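Local atomic coordinates of glycosyl hydrolase BlGH5_18 (Bifidobacterium longum subsp. infantis, PDB entry 7LQX), a protein that probably hydrolyses glycosidic bonds in the breakdown of N-glycans, as a glycoside hydrolase of family 5, subfamily 18. Residues R196-E205 / Q221-H232; F236-G244 / G384-R392. All coordinates share one frame; numbering follows the deposited sequence.

Contact 1 (R196-E205 / Q221-H232); sequences RRKHVALHSE and QAANLGDMTTIH
Arg-196 reaches across to Asp-227 at the seam of the (beta/alpha)8 barrel expected of family 5. Strands 200-202 and 229-233 are the fifth and sixth of the barrel. The Arg-196 side chain starts beside the Asp-227 carboxylate: CB lies 4.0 Å from OD2, and CG and CD pass alongside the same oxygen. The chain then bends at chi3 (69°), which turns the guanidinium edge to the acid. NE and NH2 both grip OD1 from the same face of the carboxylate, NH2 at 2.8 Å, and NE also bonds weakly to OD2. NH1 turns to a water that also takes the N-H of Gly-226. This salt bridge is side-on, with the two planes 63° apart. Asp-227 OD2 accepts the N-H of Ala-201 on its anti side, while Asp-227 N returns a bond to Ala-201 O (2.9 Å). The carboxylate is thus held from both the arginine and the strand. Leu-202 CD2 packs 3.8 Å from CB of Met-228, which is a selenomethionine. Further along, water does much of the joining: one molecule accepts from His-232 N and donates to Glu-205 O, and another donates to both Glu-205 O and Thr-230 OG1. Directly, Thr-230 OG1 donates to His-203 O. The His-203 ring is held in its plane at both nitrogens. ND1 donates to the syn lone pair of Glu-205 OE2 at 2.6 Å. NE2 donates to Gln-221 O at 2.9 Å, from above the carbonyl plane; Leu-225 N comes to that oxygen from the opposite face.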
loop_
_atom_site.group_PDB
_atom_site.type_symbol
_atom_site.label_atom_id
_atom_site.label_comp_id
_atom_site.label_asym_id
_atom_site.label_seq_id
_atom_site.Cartn_x
_atom_site.Cartn_y
_atom_site.Cartn_z
ATOM N N ARG A 196 -4.190 -3.926 -31.099
ATOM C CA ARG A 196 -3.827 -5.334 -31.236
ATOM C C ARG A 196 -3.350 -5.696 -32.634
ATOM O O ARG A 196 -2.898 -6.827 -32.838
ATOM C CB ARG A 196 -4.985 -6.215 -30.762
ATOM C CG ARG A 196 -5.198 -6.056 -29.258
ATOM C CD ARG A 196 -6.492 -6.639 -28.778
ATOM N NE ARG A 196 -6.491 -8.089 -28.862
ATOM C CZ ARG A 196 -7.518 -8.847 -28.498
ATOM N NH1 ARG A 196 -8.616 -8.275 -28.021
ATOM N NH2 ARG A 196 -7.445 -10.162 -28.612
ATOM N N ARG A 197 -3.386 -4.762 -33.582
ATOM C CA ARG A 197 -2.665 -4.977 -34.827
ATOM C C ARG A 197 -1.159 -4.865 -34.632
ATOM O O ARG A 197 -0.398 -5.405 -35.439
ATOM C CB ARG A 197 -3.105 -3.957 -35.873
ATOM C CG ARG A 197 -4.595 -3.963 -36.162
ATOM C CD ARG A 197 -4.977 -2.745 -36.999
ATOM N NE ARG A 197 -4.578 -1.506 -36.335
ATOM C CZ ARG A 197 -4.515 -0.316 -36.925
ATOM N NH1 ARG A 197 -4.820 -0.186 -38.208
ATOM N NH2 ARG A 197 -4.136 0.745 -36.227
ATOM N N LYS A 198 -0.714 -4.184 -33.573
ATOM C CA LYS A 198 0.704 -3.932 -33.360
ATOM C C LYS A 198 1.284 -4.617 -32.134
ATOM O O LYS A 198 2.486 -4.888 -32.115
ATOM C CB LYS A 198 0.958 -2.426 -33.204
ATOM C CG LYS A 198 0.590 -1.599 -34.418
ATOM C CD LYS A 198 0.735 -0.116 -34.106
ATOM C CE LYS A 198 0.489 0.756 -35.323
ATOM N NZ LYS A 198 0.966 2.151 -35.084
ATOM N N HIS A 199 0.462 -4.908 -31.123
ATOM C CA HIS A 199 0.925 -5.437 -29.847
ATOM C C HIS A 199 -0.118 -6.393 -29.292
ATOM O O HIS A 199 -1.312 -6.240 -29.552
ATOM C CB HIS A 199 1.143 -4.298 -28.842
ATOM C CG HIS A 199 2.139 -3.288 -29.300
ATOM N ND1 HIS A 199 1.785 -2.039 -29.762
ATOM C CD2 HIS A 199 3.489 -3.348 -29.372
ATOM C CE1 HIS A 199 2.872 -1.381 -30.117
ATOM N NE2 HIS A 199 3.920 -2.152 -29.886
ATOM N N VAL A 200 0.334 -7.383 -28.536
ATOM C CA VAL A 200 -0.609 -8.289 -27.895
ATOM C C VAL A 200 -1.237 -7.616 -26.680
ATOM O O VAL A 200 -0.632 -6.772 -26.002
ATOM C CB VAL A 200 0.006 -9.654 -27.519
ATOM C CG1 VAL A 200 0.467 -10.395 -28.782
ATOM C CG2 VAL A 200 1.127 -9.514 -26.508
ATOM N N ALA A 201 -2.479 -8.011 -26.419
ATOM C CA ALA A 201 -3.225 -7.649 -25.224
ATOM C C ALA A 201 -3.700 -8.947 -24.595
ATOM O O ALA A 201 -4.395 -9.735 -25.242
ATOM C CB ALA A 201 -4.420 -6.762 -25.579
ATOM N N LEU A 202 -3.328 -9.158 -23.335
ATOM C CA LEU A 202 -3.543 -10.413 -22.642
ATOM C C LEU A 202 -4.111 -10.153 -21.256
ATOM O O LEU A 202 -3.980 -9.058 -20.698
ATOM C CB LEU A 202 -2.214 -11.166 -22.426
ATOM C CG LEU A 202 -1.334 -11.291 -23.662
ATOM C CD1 LEU A 202 0.055 -11.785 -23.328
ATOM C CD2 LEU A 202 -1.969 -12.220 -24.675
ATOM N N HIS A 203 -4.701 -11.192 -20.675
ATOM C CA HIS A 203 -5.045 -11.175 -19.255
ATOM C C HIS A 203 -4.556 -12.471 -18.621
ATOM O O HIS A 203 -4.324 -13.472 -19.306
ATOM C CB HIS A 203 -6.540 -10.920 -19.002
ATOM C CG HIS A 203 -7.433 -11.991 -19.521
ATOM N ND1 HIS A 203 -7.981 -12.958 -18.704
ATOM C CD2 HIS A 203 -7.875 -12.257 -20.772
ATOM C CE1 HIS A 203 -8.716 -13.777 -19.431
ATOM N NE2 HIS A 203 -8.661 -13.380 -20.689
ATOM N N SER A 204 -4.360 -12.426 -17.303
ATOM C CA SER A 204 -3.749 -13.517 -16.559
ATOM C C SER A 204 -4.514 -13.823 -15.285
ATOM O O SER A 204 -4.737 -12.934 -14.454
ATOM C CB SER A 204 -2.303 -13.155 -16.180
ATOM O OG SER A 204 -1.836 -13.897 -15.061
ATOM N N GLU A 205 -4.853 -15.092 -15.115
ATOM C CA GLU A 205 -5.394 -15.605 -13.870
ATOM C C GLU A 205 -4.494 -16.702 -13.322
ATOM O O GLU A 205 -3.769 -17.370 -14.069
ATOM C CB GLU A 205 -6.790 -16.172 -14.102
ATOM C CG GLU A 205 -7.808 -15.116 -14.485
ATOM C CD GLU A 205 -7.752 -14.683 -15.948
ATOM O OE1 GLU A 205 -7.695 -15.547 -16.848
ATOM O OE2 GLU A 205 -7.792 -13.458 -16.184
ATOM N N GLN A 221 -13.333 -17.024 -20.721
ATOM C CA GLN A 221 -12.619 -15.753 -20.806
ATOM C C GLN A 221 -11.130 -15.986 -21.046
ATOM O O GLN A 221 -10.502 -15.310 -21.873
ATOM C CB GLN A 221 -12.781 -14.958 -19.510
ATOM C CG GLN A 221 -14.162 -14.472 -19.186
ATOM C CD GLN A 221 -14.312 -14.188 -17.704
ATOM O OE1 GLN A 221 -13.399 -14.438 -16.927
ATOM N NE2 GLN A 221 -15.478 -13.688 -17.305
ATOM N N ALA A 222 -10.538 -16.922 -20.304
ATOM C CA ALA A 222 -9.103 -17.136 -20.406
ATOM C C ALA A 222 -8.710 -17.584 -21.801
ATOM O O ALA A 222 -7.635 -17.221 -22.291
ATOM C CB ALA A 222 -8.648 -18.178 -19.385
ATOM N N ALA A 223 -9.562 -18.364 -22.451
ATOM C CA ALA A 223 -9.230 -19.000 -23.718
ATOM C C ALA A 223 -9.818 -18.276 -24.921
ATOM O O ALA A 223 -9.704 -18.776 -26.045
ATOM C CB ALA A 223 -9.665 -20.470 -23.692
ATOM N N ASN A 224 -10.428 -17.112 -24.719
ATOM C CA ASN A 224 -10.980 -16.363 -25.843
ATOM C C ASN A 224 -10.749 -14.863 -25.786
ATOM O O ASN A 224 -10.648 -14.245 -26.847
ATOM C CB ASN A 224 -12.474 -16.633 -26.003
ATOM C CG ASN A 224 -12.738 -18.058 -26.365
ATOM O OD1 ASN A 224 -12.657 -18.443 -27.537
ATOM N ND2 ASN A 224 -13.004 -18.872 -25.369
ATOM N N LEU A 225 -10.663 -14.253 -24.616
ATOM C CA LEU A 225 -10.403 -12.824 -24.533
ATOM C C LEU A 225 -8.905 -12.591 -24.464
ATOM O O LEU A 225 -8.180 -13.342 -23.803
ATOM C CB LEU A 225 -11.098 -12.214 -23.316
ATOM C CG LEU A 225 -12.623 -12.307 -23.384
ATOM C CD1 LEU A 225 -13.240 -11.701 -22.124
ATOM C CD2 LEU A 225 -13.209 -11.645 -24.630
ATOM N N GLY A 226 -8.440 -11.554 -25.151
ATOM C CA GLY A 226 -7.019 -11.339 -25.317
ATOM C C GLY A 226 -6.474 -12.241 -26.408
ATOM O O GLY A 226 -7.155 -13.133 -26.904
ATOM N N ASP A 227 -5.208 -12.019 -26.776
ATOM C CA ASP A 227 -4.653 -12.656 -27.968
ATOM C C ASP A 227 -4.112 -14.058 -27.737
ATOM O O ASP A 227 -3.983 -14.815 -28.705
ATOM C CB ASP A 227 -3.539 -11.778 -28.535
ATOM C CG ASP A 227 -4.063 -10.493 -29.122
ATOM O OD1 ASP A 227 -5.001 -10.556 -29.937
ATOM O OD2 ASP A 227 -3.542 -9.416 -28.779
HETATM N N MSE A 228 -3.774 -14.420 -26.505
HETATM C CA MSE A 228 -3.251 -15.748 -26.220
HETATM C C MSE A 228 -3.752 -16.178 -24.856
HETATM O O MSE A 228 -3.919 -15.346 -23.966
HETATM C CB MSE A 228 -1.723 -15.747 -26.162
HETATM C CG MSE A 228 -1.048 -15.256 -27.404
HETATM SE SE MSE A 228 0.858 -15.579 -27.426
HETATM C CE MSE A 228 1.424 -14.140 -26.321
ATOM N N THR A 229 -3.912 -17.478 -24.655
ATOM C CA THR A 229 -4.184 -17.979 -23.320
ATOM C C THR A 229 -2.902 -17.914 -22.513
ATOM O O THR A 229 -1.860 -18.395 -22.965
ATOM C CB THR A 229 -4.628 -19.433 -23.388
ATOM O OG1 THR A 229 -5.791 -19.523 -24.218
ATOM C CG2 THR A 229 -4.931 -19.962 -21.995
ATOM N N THR A 230 -2.969 -17.353 -21.316
ATOM C CA THR A 230 -1.838 -17.406 -20.403
ATOM C C THR A 230 -2.112 -18.473 -19.352
ATOM O O THR A 230 -3.235 -18.592 -18.855
ATOM C CB THR A 230 -1.594 -16.056 -19.724
ATOM O OG1 THR A 230 -2.716 -15.714 -18.911
ATOM C CG2 THR A 230 -1.360 -14.959 -20.751
ATOM N N ILE A 231 -1.081 -19.249 -19.036
ATOM C CA ILE A 231 -1.141 -20.296 -18.024
ATOM C C ILE A 231 -0.001 -20.072 -17.046
ATOM O O ILE A 231 1.119 -19.747 -17.453
ATOM C CB ILE A 231 -1.040 -21.694 -18.670
ATOM C CG1 ILE A 231 -2.287 -21.929 -19.525
ATOM C CG2 ILE A 231 -0.864 -22.775 -17.611
ATOM C CD1 ILE A 231 -2.257 -23.177 -20.322
ATOM N N HIS A 232 -0.290 -20.243 -15.757
ATOM C CA HIS A 232 0.720 -20.188 -14.705
ATOM C C HIS A 232 0.650 -21.539 -14.008
ATOM O O HIS A 232 -0.316 -21.811 -13.287
ATOM C CB HIS A 232 0.445 -19.074 -13.699
ATOM C CG HIS A 232 0.580 -17.697 -14.264
ATOM N ND1 HIS A 232 0.425 -16.571 -13.486
ATOM C CD2 HIS A 232 0.833 -17.258 -15.518
ATOM C CE1 HIS A 232 0.599 -15.496 -14.232
ATOM N NE2 HIS A 232 0.823 -15.886 -15.473
HETATM O O HOH W 1 -10.417 -10.123 -26.743
HETATM O O HOH W 2 -5.573 -16.044 -20.578
HETATM O O HOH W 3 -5.429 -13.315 -22.736
HETATM O O HOH W 4 -2.108 -16.495 -16.202
HETATM O O HOH W 5 -5.258 -16.788 -17.437
HETATM O O HOH W 6 -2.961 -20.125 -14.650
#

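Contact 2 (F236-G244 / G384-R392)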
loop_
_atom_site.group_PDB
_atom_site.type_symbol
_atom_site.label_atom_id
_atom_site.label_comp_id
_atom_site.label_asym_id
_atom_site.label_seq_id
_atom_site.Cartn_x
_atom_site.Cartn_y
_atom_site.Cartn_z
ATOM N N PHE A 236 2.746 -26.898 -6.575
ATOM C CA PHE A 236 2.379 -26.847 -5.163
ATOM C C PHE A 236 0.869 -26.760 -4.944
ATOM O O PHE A 236 0.421 -26.683 -3.792
ATOM C CB PHE A 236 3.085 -25.697 -4.432
ATOM C CG PHE A 236 2.832 -24.324 -5.002
ATOM C CD1 PHE A 236 1.551 -23.801 -5.104
ATOM C CD2 PHE A 236 3.895 -23.534 -5.398
ATOM C CE1 PHE A 236 1.345 -22.530 -5.611
ATOM C CE2 PHE A 236 3.691 -22.260 -5.893
ATOM C CZ PHE A 236 2.422 -21.758 -5.992
ATOM N N ASN A 237 0.078 -26.783 -6.010
ATOM C CA ASN A 237 -1.369 -26.680 -5.919
ATOM C C ASN A 237 -2.055 -27.986 -5.551
ATOM O O ASN A 237 -3.271 -28.107 -5.754
ATOM C CB ASN A 237 -1.931 -26.190 -7.257
ATOM C CG ASN A 237 -1.765 -27.205 -8.379
ATOM O OD1 ASN A 237 -1.243 -28.302 -8.189
ATOM N ND2 ASN A 237 -2.226 -26.832 -9.567
ATOM N N GLY A 238 -1.318 -28.959 -5.026
ATOM C CA GLY A 238 -1.852 -30.259 -4.703
ATOM C C GLY A 238 -1.357 -31.357 -5.611
ATOM O O GLY A 238 -1.491 -32.536 -5.269
ATOM N N THR A 239 -0.788 -31.006 -6.764
ATOM C CA THR A 239 -0.346 -32.028 -7.699
ATOM C C THR A 239 0.858 -32.782 -7.149
ATOM O O THR A 239 0.855 -34.015 -7.092
ATOM C CB THR A 239 -0.034 -31.397 -9.054
ATOM O OG1 THR A 239 -1.209 -30.750 -9.554
ATOM C CG2 THR A 239 0.390 -32.453 -10.032
ATOM N N ALA A 240 1.901 -32.062 -6.736
ATOM C CA ALA A 240 3.054 -32.741 -6.155
ATOM C C ALA A 240 2.672 -33.464 -4.872
ATOM O O ALA A 240 3.122 -34.589 -4.625
ATOM C CB ALA A 240 4.183 -31.751 -5.895
ATOM N N GLN A 241 1.839 -32.837 -4.042
ATOM C CA GLN A 241 1.483 -33.445 -2.767
ATOM C C GLN A 241 0.662 -34.713 -2.965
ATOM O O GLN A 241 0.892 -35.724 -2.287
ATOM C CB GLN A 241 0.702 -32.450 -1.912
ATOM C CG GLN A 241 1.463 -31.180 -1.565
ATOM C CD GLN A 241 1.143 -30.022 -2.483
ATOM O OE1 GLN A 241 1.031 -30.182 -3.696
ATOM N NE2 GLN A 241 1.001 -28.842 -1.909
ATOM N N GLY A 242 -0.312 -34.673 -3.872
ATOM C CA GLY A 242 -1.230 -35.787 -4.017
ATOM C C GLY A 242 -0.681 -36.939 -4.825
ATOM O O GLY A 242 -1.000 -38.100 -4.545
ATOM N N TYR A 243 0.138 -36.650 -5.840
ATOM C CA TYR A 243 0.683 -37.686 -6.706
ATOM C C TYR A 243 2.152 -37.977 -6.460
ATOM O O TYR A 243 2.616 -39.060 -6.835
ATOM C CB TYR A 243 0.482 -37.316 -8.182
ATOM C CG TYR A 243 -0.966 -37.103 -8.492
ATOM C CD1 TYR A 243 -1.814 -38.181 -8.682
ATOM C CD2 TYR A 243 -1.501 -35.829 -8.550
ATOM C CE1 TYR A 243 -3.148 -37.997 -8.938
ATOM C CE2 TYR A 243 -2.832 -35.639 -8.808
ATOM C CZ TYR A 243 -3.651 -36.724 -8.990
ATOM O OH TYR A 243 -4.979 -36.508 -9.242
ATOM N N GLY A 244 2.874 -37.069 -5.827
ATOM C CA GLY A 244 4.278 -37.253 -5.528
ATOM C C GLY A 244 5.121 -36.268 -6.312
ATOM O O GLY A 244 4.860 -35.982 -7.487
ATOM N N GLY A 384 -9.428 -30.092 -11.455
ATOM C CA GLY A 384 -8.264 -29.815 -10.648
ATOM C C GLY A 384 -7.595 -31.065 -10.111
ATOM O O GLY A 384 -8.090 -32.185 -10.257
ATOM N N PRO A 385 -6.463 -30.881 -9.433
ATOM C CA PRO A 385 -5.701 -32.033 -8.928
ATOM C C PRO A 385 -6.535 -32.927 -8.018
ATOM O O PRO A 385 -7.132 -32.468 -7.043
ATOM C CB PRO A 385 -4.537 -31.374 -8.173
ATOM C CG PRO A 385 -4.358 -30.053 -8.841
ATOM C CD PRO A 385 -5.751 -29.604 -9.222
ATOM N N GLY A 386 -6.557 -34.221 -8.345
ATOM C CA GLY A 386 -7.385 -35.184 -7.654
ATOM C C GLY A 386 -8.772 -35.355 -8.231
ATOM O O GLY A 386 -9.505 -36.248 -7.791
ATOM N N GLY A 387 -9.157 -34.518 -9.200
ATOM C CA GLY A 387 -10.473 -34.584 -9.794
ATOM C C GLY A 387 -10.567 -35.634 -10.884
ATOM O O GLY A 387 -9.574 -36.152 -11.390
ATOM N N SER A 388 -11.807 -35.936 -11.277
ATOM C CA SER A 388 -12.043 -37.029 -12.214
ATOM C C SER A 388 -11.564 -36.701 -13.626
ATOM O O SER A 388 -11.039 -37.579 -14.318
ATOM C CB SER A 388 -13.530 -37.384 -12.208
ATOM O OG SER A 388 -14.330 -36.216 -12.293
ATOM N N ILE A 389 -11.767 -35.468 -14.094
ATOM C CA ILE A 389 -11.263 -35.090 -15.415
ATOM C C ILE A 389 -9.741 -35.125 -15.418
ATOM O O ILE A 389 -9.109 -35.674 -16.328
ATOM C CB ILE A 389 -11.782 -33.698 -15.815
ATOM C CG1 ILE A 389 -13.298 -33.700 -16.024
ATOM C CG2 ILE A 389 -11.072 -33.210 -17.078
ATOM C CD1 ILE A 389 -13.774 -34.467 -17.262
ATOM N N PHE A 390 -9.134 -34.513 -14.397
ATOM C CA PHE A 390 -7.686 -34.500 -14.232
ATOM C C PHE A 390 -7.124 -35.906 -14.316
ATOM O O PHE A 390 -6.202 -36.173 -15.092
ATOM C CB PHE A 390 -7.402 -33.865 -12.864
ATOM C CG PHE A 390 -5.950 -33.550 -12.577
ATOM C CD1 PHE A 390 -5.083 -34.538 -12.132
ATOM C CD2 PHE A 390 -5.475 -32.254 -12.688
ATOM C CE1 PHE A 390 -3.757 -34.243 -11.839
ATOM C CE2 PHE A 390 -4.152 -31.955 -12.383
ATOM C CZ PHE A 390 -3.295 -32.953 -11.970
ATOM N N GLU A 391 -7.695 -36.837 -13.551
ATOM C CA GLU A 391 -7.131 -38.184 -13.490
ATOM C C GLU A 391 -7.370 -38.979 -14.767
ATOM O O GLU A 391 -6.499 -39.756 -15.173
ATOM C CB GLU A 391 -7.633 -38.900 -12.241
ATOM C CG GLU A 391 -7.106 -38.200 -10.991
ATOM C CD GLU A 391 -7.282 -38.963 -9.698
ATOM O OE1 GLU A 391 -8.095 -39.909 -9.636
ATOM O OE2 GLU A 391 -6.593 -38.591 -8.727
ATOM N N ARG A 392 -8.513 -38.801 -15.432
ATOM C CA ARG A 392 -8.702 -39.472 -16.714
ATOM C C ARG A 392 -7.675 -38.996 -17.735
ATOM O O ARG A 392 -7.083 -39.800 -18.469
ATOM C CB ARG A 392 -10.120 -39.249 -17.228
ATOM C CG ARG A 392 -11.178 -39.979 -16.432
ATOM C CD ARG A 392 -12.557 -39.706 -16.999
ATOM N NE ARG A 392 -13.616 -40.382 -16.255
ATOM C CZ ARG A 392 -13.964 -41.651 -16.439
ATOM N NH1 ARG A 392 -13.337 -42.386 -17.347
ATOM N NH2 ARG A 392 -14.955 -42.184 -15.733
#
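The rings of Tyr-243 and Phe-390 lie nearly parallel, with planes 13° apart, but they are slid so far past each other that they barely overlap. Their centroids are 5.6 Å apart, and the closest touch is Tyr-243 CE2 on Phe-390 CE1 at 3.5 Å. One face of Phe-390 carries Pro-385, whose CA sits over the ring centre. At the edge of the Tyr-243 ring lie Glu-391 OE2 and Gly-386 N. The tyrosine hydroxyl donates to the anti lone pair of Glu-391 OE2 at 2.7 Å, with the carboxylate turned steeply against the ring. The same OH accepts a weak bond from Gly-386 N (2.9 Å, N-H...O angle 126°). A phenylalanine in place of Tyr-243 would probably leave Glu-391 OE2 without its donor and Gly-386 N without its weak acceptor. Pro-385 and Gly-386 are the central residues of a type II beta turn from Gly-384 to Gly-387, and Gly-387 then takes the N-cap position of helix 388-399. The proline ring pushes its CG against Thr-239 OG1 (3.3 Å) and Asn-237 OD1 (3.6 Å). Those two oxygens are themselves joined. Asn-237 OD1 takes the threonine hydroxyl on a lone pair in the carbonyl plane, and the N-H of Thr-239 as well, which makes an Asx turn at the start of helix 239-243. Tyr-256 of helix 248-264 meets Phe-390 edge-to-face, and Tyr-436 of helix 435-439 meets Tyr-243 likewise. Tyr-211 of helix 208-211 touches both Pro-385 and Phe-390. The contact therefore joins helix 239-243, which follows barrel strand 229-233, to helix 388-399 beside the small parallel sheet that holds strand 365-369.

Both contacts are largely buried, but contact 1 lies deeper: its centre is about 10 Å from the centre of the chain, that of contact 2 about 19 Å. Their own centres are about 26 Å apart. They share no element, yet strand 229-233 of contact 1 is followed, after a short link, by helix 239-243 of contact 2. Contact 1 joins near neighbours in the sequence and works within the barrel. Contact 2 bridges 139 residues and ties the barrel to the C-terminal part. The chemistry follows: a salt bridge, backbone bonds and bridging waters at the barrel seam, but ring and proline packing in contact 2, with one tyrosine hydroxyl bonded to a helix glutamate and, weakly, to a turn N-H.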